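PDB 5VEO: ectonucleotide pyrophosphatase/phosphodiesterase family member 5 from Mus musculus, which probably hydrolyses phosphodiester or pyrophosphate bonds of nucleotide-type substrates at a zinc-dependent active site, as an ectoenzyme of the NPP family. Local coordinates for residues 227-239 with 309-323. The protein carries 1 engineered substitution. Numbering follows the deposited sequence. Where two conformers were deposited one is given.
Sequences MTQCSKQRVIELD and GWYILQNKSDDFLLG. With NAG (2-acetamido-2-deoxy-beta-D-glucopyranose), chain J.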
loop_
_atom_site.group_PDB
_atom_site.type_symbol
_atom_site.label_atom_id
_atom_site.label_comp_id
_atom_site.label_asym_id
_atom_site.label_seq_id
_atom_site.Cartn_x
_atom_site.Cartn_y
_atom_site.Cartn_z
ATOM N N MET A 227 -5.498 -7.132 -6.669
ATOM C CA MET A 227 -6.023 -8.356 -6.075
ATOM C C MET A 227 -6.088 -9.425 -7.158
ATOM O O MET A 227 -6.364 -9.113 -8.317
ATOM C CB MET A 227 -7.424 -8.112 -5.482
ATOM C CG MET A 227 -8.001 -9.222 -4.606
ATOM S SD MET A 227 -7.238 -9.353 -2.960
ATOM C CE MET A 227 -7.762 -7.829 -2.208
ATOM N N THR A 228 -5.824 -10.668 -6.789
ATOM C CA THR A 228 -5.929 -11.772 -7.738
ATOM C C THR A 228 -6.723 -12.914 -7.114
ATOM O O THR A 228 -6.811 -13.055 -5.889
ATOM C CB THR A 228 -4.548 -12.250 -8.263
ATOM O OG1 THR A 228 -4.711 -12.999 -9.483
ATOM C CG2 THR A 228 -3.876 -13.164 -7.334
ATOM N N GLN A 229 -7.330 -13.704 -7.992
ATOM C CA GLN A 229 -8.191 -14.806 -7.585
ATOM C C GLN A 229 -7.368 -16.006 -7.140
ATOM O O GLN A 229 -6.481 -16.485 -7.868
ATOM C CB GLN A 229 -9.115 -15.207 -8.735
ATOM C CG GLN A 229 -10.221 -16.157 -8.339
ATOM C CD GLN A 229 -11.401 -15.466 -7.657
ATOM O OE1 GLN A 229 -11.568 -14.257 -7.746
ATOM N NE2 GLN A 229 -12.228 -16.242 -6.984
ATOM N N CYS A 230 -7.732 -16.537 -5.986
ATOM C CA CYS A 230 -7.147 -17.745 -5.431
ATOM C C CYS A 230 -8.156 -18.888 -5.467
ATOM O O CYS A 230 -9.341 -18.696 -5.744
ATOM C CB CYS A 230 -6.661 -17.492 -4.012
ATOM S SG CYS A 230 -5.283 -16.286 -3.997
ATOM N N SER A 231 -7.662 -20.087 -5.172
ATOM C CA SER A 231 -8.454 -21.304 -5.306
ATOM C C SER A 231 -7.916 -22.385 -4.383
ATOM O O SER A 231 -6.701 -22.552 -4.271
ATOM C CB SER A 231 -8.414 -21.844 -6.729
ATOM O OG SER A 231 -9.101 -23.096 -6.806
ATOM N N LYS A 232 -8.828 -23.182 -3.818
ATOM C CA LYS A 232 -8.407 -24.348 -3.053
ATOM C C LYS A 232 -7.721 -25.392 -3.925
ATOM O O LYS A 232 -7.031 -26.265 -3.390
ATOM C CB LYS A 232 -9.606 -24.927 -2.305
ATOM C CG LYS A 232 -10.003 -24.005 -1.161
ATOM C CD LYS A 232 -11.143 -24.507 -0.310
ATOM C CE LYS A 232 -11.151 -23.774 1.028
ATOM N NZ LYS A 232 -12.350 -24.088 1.855
ATOM N N GLN A 233 -7.845 -25.290 -5.248
ATOM C CA GLN A 233 -7.089 -26.121 -6.182
ATOM C C GLN A 233 -5.687 -25.593 -6.456
ATOM O O GLN A 233 -4.933 -26.254 -7.180
ATOM C CB GLN A 233 -7.839 -26.229 -7.512
ATOM C CG GLN A 233 -9.229 -26.788 -7.363
ATOM C CD GLN A 233 -9.192 -28.199 -6.840
ATOM O OE1 GLN A 233 -8.627 -29.093 -7.474
ATOM N NE2 GLN A 233 -9.758 -28.405 -5.659
ATOM N N ARG A 234 -5.320 -24.442 -5.888
ATOM C CA ARG A 234 -4.001 -23.831 -6.086
ATOM C C ARG A 234 -3.389 -23.525 -4.717
ATOM O O ARG A 234 -3.218 -22.359 -4.330
ATOM C CB ARG A 234 -4.105 -22.578 -6.939
ATOM C CG ARG A 234 -4.541 -22.855 -8.379
ATOM C CD ARG A 234 -4.378 -21.624 -9.240
ATOM N NE ARG A 234 -5.201 -20.492 -8.839
ATOM C CZ ARG A 234 -6.423 -20.253 -9.299
ATOM N NH1 ARG A 234 -7.003 -21.101 -10.141
ATOM N NH2 ARG A 234 -7.073 -19.163 -8.907
ATOM N N VAL A 235 -3.049 -24.585 -3.989
ATOM C CA VAL A 235 -2.484 -24.478 -2.648
ATOM C C VAL A 235 -1.142 -25.204 -2.594
ATOM O O VAL A 235 -1.017 -26.343 -3.064
ATOM C CB VAL A 235 -3.448 -25.045 -1.592
ATOM C CG1 VAL A 235 -2.771 -25.164 -0.260
ATOM C CG2 VAL A 235 -4.680 -24.160 -1.476
ATOM N N ILE A 236 -0.155 -24.549 -1.991
ATOM C CA ILE A 236 1.123 -25.152 -1.634
ATOM C C ILE A 236 1.113 -25.325 -0.123
ATOM O O ILE A 236 0.992 -24.342 0.614
ATOM C CB ILE A 236 2.307 -24.278 -2.073
ATOM C CG1 ILE A 236 2.250 -23.987 -3.574
ATOM C CG2 ILE A 236 3.623 -24.935 -1.692
ATOM C CD1 ILE A 236 2.468 -22.556 -3.900
ATOM N N GLU A 237 1.224 -26.563 0.343
ATOM C CA GLU A 237 1.116 -26.861 1.767
ATOM C C GLU A 237 2.512 -27.182 2.299
ATOM O O GLU A 237 3.098 -28.210 1.942
ATOM C CB GLU A 237 0.143 -28.007 2.012
ATOM C CG GLU A 237 -0.199 -28.175 3.466
ATOM C CD GLU A 237 -1.139 -29.349 3.717
ATOM O OE1 GLU A 237 -1.967 -29.659 2.821
ATOM O OE2 GLU A 237 -1.048 -29.955 4.810
ATOM N N LEU A 238 3.040 -26.298 3.147
ATOM C CA LEU A 238 4.447 -26.394 3.526
ATOM C C LEU A 238 4.737 -27.673 4.290
ATOM O O LEU A 238 5.833 -28.229 4.167
ATOM C CB LEU A 238 4.862 -25.192 4.374
ATOM C CG LEU A 238 4.845 -23.833 3.659
ATOM C CD1 LEU A 238 5.240 -22.682 4.570
ATOM C CD2 LEU A 238 5.739 -23.849 2.437
ATOM N N ASP A 239 3.787 -28.149 5.091
ATOM C CA ASP A 239 4.106 -29.313 5.902
ATOM C C ASP A 239 4.121 -30.601 5.088
ATOM O O ASP A 239 4.437 -31.665 5.643
ATOM C CB ASP A 239 3.157 -29.383 7.108
ATOM C CG ASP A 239 1.723 -29.675 6.744
ATOM O OD1 ASP A 239 1.385 -29.680 5.541
ATOM O OD2 ASP A 239 0.924 -29.885 7.691
ATOM N N GLY A 309 -1.975 -16.200 -7.946
ATOM C CA GLY A 309 -3.167 -16.998 -7.723
ATOM C C GLY A 309 -2.955 -18.269 -6.929
ATOM O O GLY A 309 -3.921 -19.022 -6.730
ATOM N N TRP A 310 -1.736 -18.515 -6.458
ATOM C CA TRP A 310 -1.407 -19.639 -5.596
ATOM C C TRP A 310 -1.335 -19.190 -4.140
ATOM O O TRP A 310 -0.929 -18.058 -3.829
ATOM C CB TRP A 310 -0.078 -20.280 -6.031
ATOM C CG TRP A 310 -0.271 -21.102 -7.269
ATOM C CD1 TRP A 310 -0.362 -20.651 -8.547
ATOM C CD2 TRP A 310 -0.502 -22.510 -7.324
ATOM N NE1 TRP A 310 -0.612 -21.692 -9.402
ATOM C CE2 TRP A 310 -0.687 -22.850 -8.676
ATOM C CE3 TRP A 310 -0.544 -23.518 -6.362
ATOM C CZ2 TRP A 310 -0.942 -24.152 -9.087
ATOM C CZ3 TRP A 310 -0.760 -24.817 -6.775
ATOM C CH2 TRP A 310 -0.953 -25.122 -8.123
ATOM N N TYR A 311 -1.735 -20.093 -3.248
ATOM C CA TYR A 311 -1.796 -19.823 -1.815
ATOM C C TYR A 311 -0.807 -20.713 -1.085
ATOM O O TYR A 311 -0.697 -21.899 -1.389
ATOM C CB TYR A 311 -3.200 -20.074 -1.235
ATOM C CG TYR A 311 -3.698 -18.955 -0.363
ATOM C CD1 TYR A 311 -4.629 -18.040 -0.857
ATOM C CD2 TYR A 311 -3.260 -18.807 0.952
ATOM C CE1 TYR A 311 -5.083 -16.998 -0.089
ATOM C CE2 TYR A 311 -3.709 -17.751 1.734
ATOM C CZ TYR A 311 -4.638 -16.863 1.212
ATOM O OH TYR A 311 -5.124 -15.811 1.962
ATOM N N ILE A 312 -0.085 -20.140 -0.129
ATOM C CA ILE A 312 0.793 -20.910 0.743
ATOM C C ILE A 312 0.091 -21.127 2.070
ATOM O O ILE A 312 -0.267 -20.162 2.758
ATOM C CB ILE A 312 2.138 -20.209 0.967
ATOM C CG1 ILE A 312 2.768 -19.835 -0.368
ATOM C CG2 ILE A 312 3.055 -21.107 1.814
ATOM C CD1 ILE A 312 3.991 -18.968 -0.211
ATOM N N LEU A 313 -0.084 -22.392 2.432
ATOM C CA LEU A 313 -0.658 -22.787 3.710
ATOM C C LEU A 313 0.408 -23.540 4.479
ATOM O O LEU A 313 1.084 -24.408 3.919
ATOM C CB LEU A 313 -1.888 -23.673 3.545
ATOM C CG LEU A 313 -3.230 -22.939 3.391
ATOM C CD1 LEU A 313 -3.344 -22.134 2.155
ATOM C CD2 LEU A 313 -4.370 -23.946 3.443
ATOM N N GLN A 314 0.589 -23.192 5.743
ATOM C CA GLN A 314 1.577 -23.923 6.507
ATOM C C GLN A 314 1.082 -25.329 6.775
ATOM O O GLN A 314 1.831 -26.298 6.630
ATOM C CB GLN A 314 1.902 -23.207 7.803
ATOM C CG GLN A 314 3.066 -23.854 8.470
ATOM C CD GLN A 314 3.567 -23.063 9.630
ATOM O OE1 GLN A 314 2.828 -22.279 10.234
ATOM N NE2 GLN A 314 4.833 -23.244 9.949
ATOM N N ASN A 315 -0.187 -25.462 7.131
ATOM C CA ASN A 315 -0.799 -26.771 7.198
ATOM C C ASN A 315 -2.264 -26.637 6.792
ATOM O O ASN A 315 -2.726 -25.561 6.375
ATOM C CB ASN A 315 -0.575 -27.395 8.584
ATOM C CG ASN A 315 -1.304 -26.667 9.700
ATOM O OD1 ASN A 315 -2.223 -25.896 9.465
ATOM N ND2 ASN A 315 -0.890 -26.933 10.944
ATOM N N LYS A 316 -2.984 -27.760 6.878
ATOM C CA LYS A 316 -4.323 -27.865 6.303
ATOM C C LYS A 316 -5.293 -26.833 6.848
ATOM O O LYS A 316 -6.280 -26.515 6.175
ATOM C CB LYS A 316 -4.907 -29.251 6.571
ATOM C CG LYS A 316 -4.096 -30.390 6.030
ATOM C CD LYS A 316 -4.776 -31.047 4.859
ATOM C CE LYS A 316 -3.909 -32.158 4.316
ATOM N NZ LYS A 316 -3.528 -31.914 2.902
ATOM N N SER A 317 -5.057 -26.318 8.049
ATOM C CA SER A 317 -5.998 -25.414 8.692
ATOM C C SER A 317 -5.519 -23.969 8.684
ATOM O O SER A 317 -6.097 -23.133 9.387
ATOM C CB SER A 317 -6.264 -25.869 10.127
ATOM O OG SER A 317 -5.136 -25.607 10.943
ATOM N N ASP A 318 -4.473 -23.659 7.926
ATOM C CA ASP A 318 -4.038 -22.282 7.786
ATOM C C ASP A 318 -5.109 -21.501 7.024
ATOM O O ASP A 318 -6.024 -22.074 6.412
ATOM C CB ASP A 318 -2.682 -22.232 7.068
ATOM C CG ASP A 318 -1.838 -21.001 7.428
ATOM O OD1 ASP A 318 -2.318 -20.094 8.146
ATOM O OD2 ASP A 318 -0.667 -20.942 6.970
ATOM N N ASP A 319 -4.996 -20.176 7.078
ATOM C CA ASP A 319 -5.998 -19.305 6.476
ATOM C C ASP A 319 -6.003 -19.439 4.960
ATOM O O ASP A 319 -4.953 -19.599 4.329
ATOM C CB ASP A 319 -5.729 -17.853 6.854
ATOM C CG ASP A 319 -5.830 -17.612 8.346
ATOM O OD1 ASP A 319 -6.897 -17.920 8.927
ATOM O OD2 ASP A 319 -4.839 -17.116 8.932
ATOM N N PHE A 320 -7.195 -19.369 4.376
ATOM C CA PHE A 320 -7.350 -19.297 2.936
ATOM C C PHE A 320 -8.383 -18.233 2.595
ATOM O O PHE A 320 -9.445 -18.169 3.217
ATOM C CB PHE A 320 -7.767 -20.643 2.341
ATOM C CG PHE A 320 -8.096 -20.558 0.890
ATOM C CD1 PHE A 320 -7.105 -20.673 -0.063
ATOM C CD2 PHE A 320 -9.388 -20.313 0.481
ATOM C CE1 PHE A 320 -7.401 -20.559 -1.406
ATOM C CE2 PHE A 320 -9.689 -20.186 -0.860
ATOM C CZ PHE A 320 -8.685 -20.311 -1.804
ATOM N N LEU A 321 -8.075 -17.416 1.592
ATOM C CA LEU A 321 -8.968 -16.377 1.103
ATOM C C LEU A 321 -9.088 -16.483 -0.410
ATOM O O LEU A 321 -8.112 -16.791 -1.094
ATOM C CB LEU A 321 -8.441 -14.980 1.455
ATOM C CG LEU A 321 -8.256 -14.699 2.941
ATOM C CD1 LEU A 321 -7.408 -13.461 3.176
ATOM C CD2 LEU A 321 -9.595 -14.544 3.603
ATOM N N LEU A 322 -10.280 -16.161 -0.934
ATOM C CA LEU A 322 -10.519 -16.270 -2.369
ATOM C C LEU A 322 -9.852 -15.151 -3.158
ATOM O O LEU A 322 -9.645 -15.297 -4.367
ATOM C CB LEU A 322 -12.020 -16.282 -2.649
ATOM C CG LEU A 322 -12.710 -17.621 -2.355
ATOM C CD1 LEU A 322 -14.206 -17.391 -2.348
ATOM C CD2 LEU A 322 -12.300 -18.663 -3.386
ATOM N N GLY A 323 -9.503 -14.049 -2.518
ATOM C CA GLY A 323 -8.678 -13.029 -3.137
ATOM C C GLY A 323 -7.435 -12.773 -2.304
ATOM O O GLY A 323 -7.496 -12.745 -1.065
HETATM C C1 NAG J . -1.512 -26.324 12.099
HETATM C C2 NAG J . -2.260 -27.366 12.949
HETATM C C3 NAG J . -2.885 -26.703 14.178
HETATM C C4 NAG J . -1.843 -25.901 14.946
HETATM C C5 NAG J . -1.203 -24.895 14.000
HETATM C C6 NAG J . -0.141 -24.036 14.646
HETATM C C7 NAG J . -3.161 -29.244 11.628
HETATM C C8 NAG J . -4.333 -29.735 10.833
HETATM N N2 NAG J . -3.289 -28.021 12.156
HETATM O O3 NAG J . -3.476 -27.687 15.019
HETATM O O4 NAG J . -2.463 -25.224 16.034
HETATM O O5 NAG J . -0.575 -25.606 12.924
HETATM O O6 NAG J . 0.944 -24.818 15.123
HETATM O O7 NAG J . -2.146 -29.920 11.782
HETATM O O HOH W 1 -4.895 -20.073 -4.437
#
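Cys230 and Tyr311 meet at the apolar centre, where the sulfur SG sits 3.7 Å from ring atom CD1, oblique to the ring, in a sulfur-aromatic contact. Around them the motif is a two-stranded parallel sheet, 235-237 beside 311-313, apart from the large mixed sheet of the alkaline-phosphatase-like fold and near an antiparallel, non-hydrogen-bonded pair, Gln229 with Gly323. Val235, Tyr311 and Leu313 share one face of the parallel pair, and Val235 CG1 lies 3.9 Å from Leu313 CD1; on the other face lie Ile236 and Ile312, and just past the strand Leu238 CG packs against Ile312 CG2. Phe320 takes Lys232 CG over its ring in a CH-pi contact. Backbone hydrogen bonds alternate between the strands, from Tyr311 N to Arg234 O, through Ile236 N to Tyr311 O and Leu313 N to Ile236 O, to Leu238 N to Leu313 O.

Farther out, Arg234 lays CB across the six-membered ring of Trp310, 3.7 Å from its centroid. A bend at chi3 (-63°) brings the guanidinium back to the main chain, where NE donates to Gly309 O at 2.9 Å and NH2 to Gln229 O. A leucine here would probably leave both carbonyls without these donors and unlinked. At the far polar edge, beside the glycan-bearing Asn315, Lys316 crosses Glu237 at about a right angle, and its NZ forms a salt bridge to the syn lone pair of Glu237 OE1 at 2.7 Å.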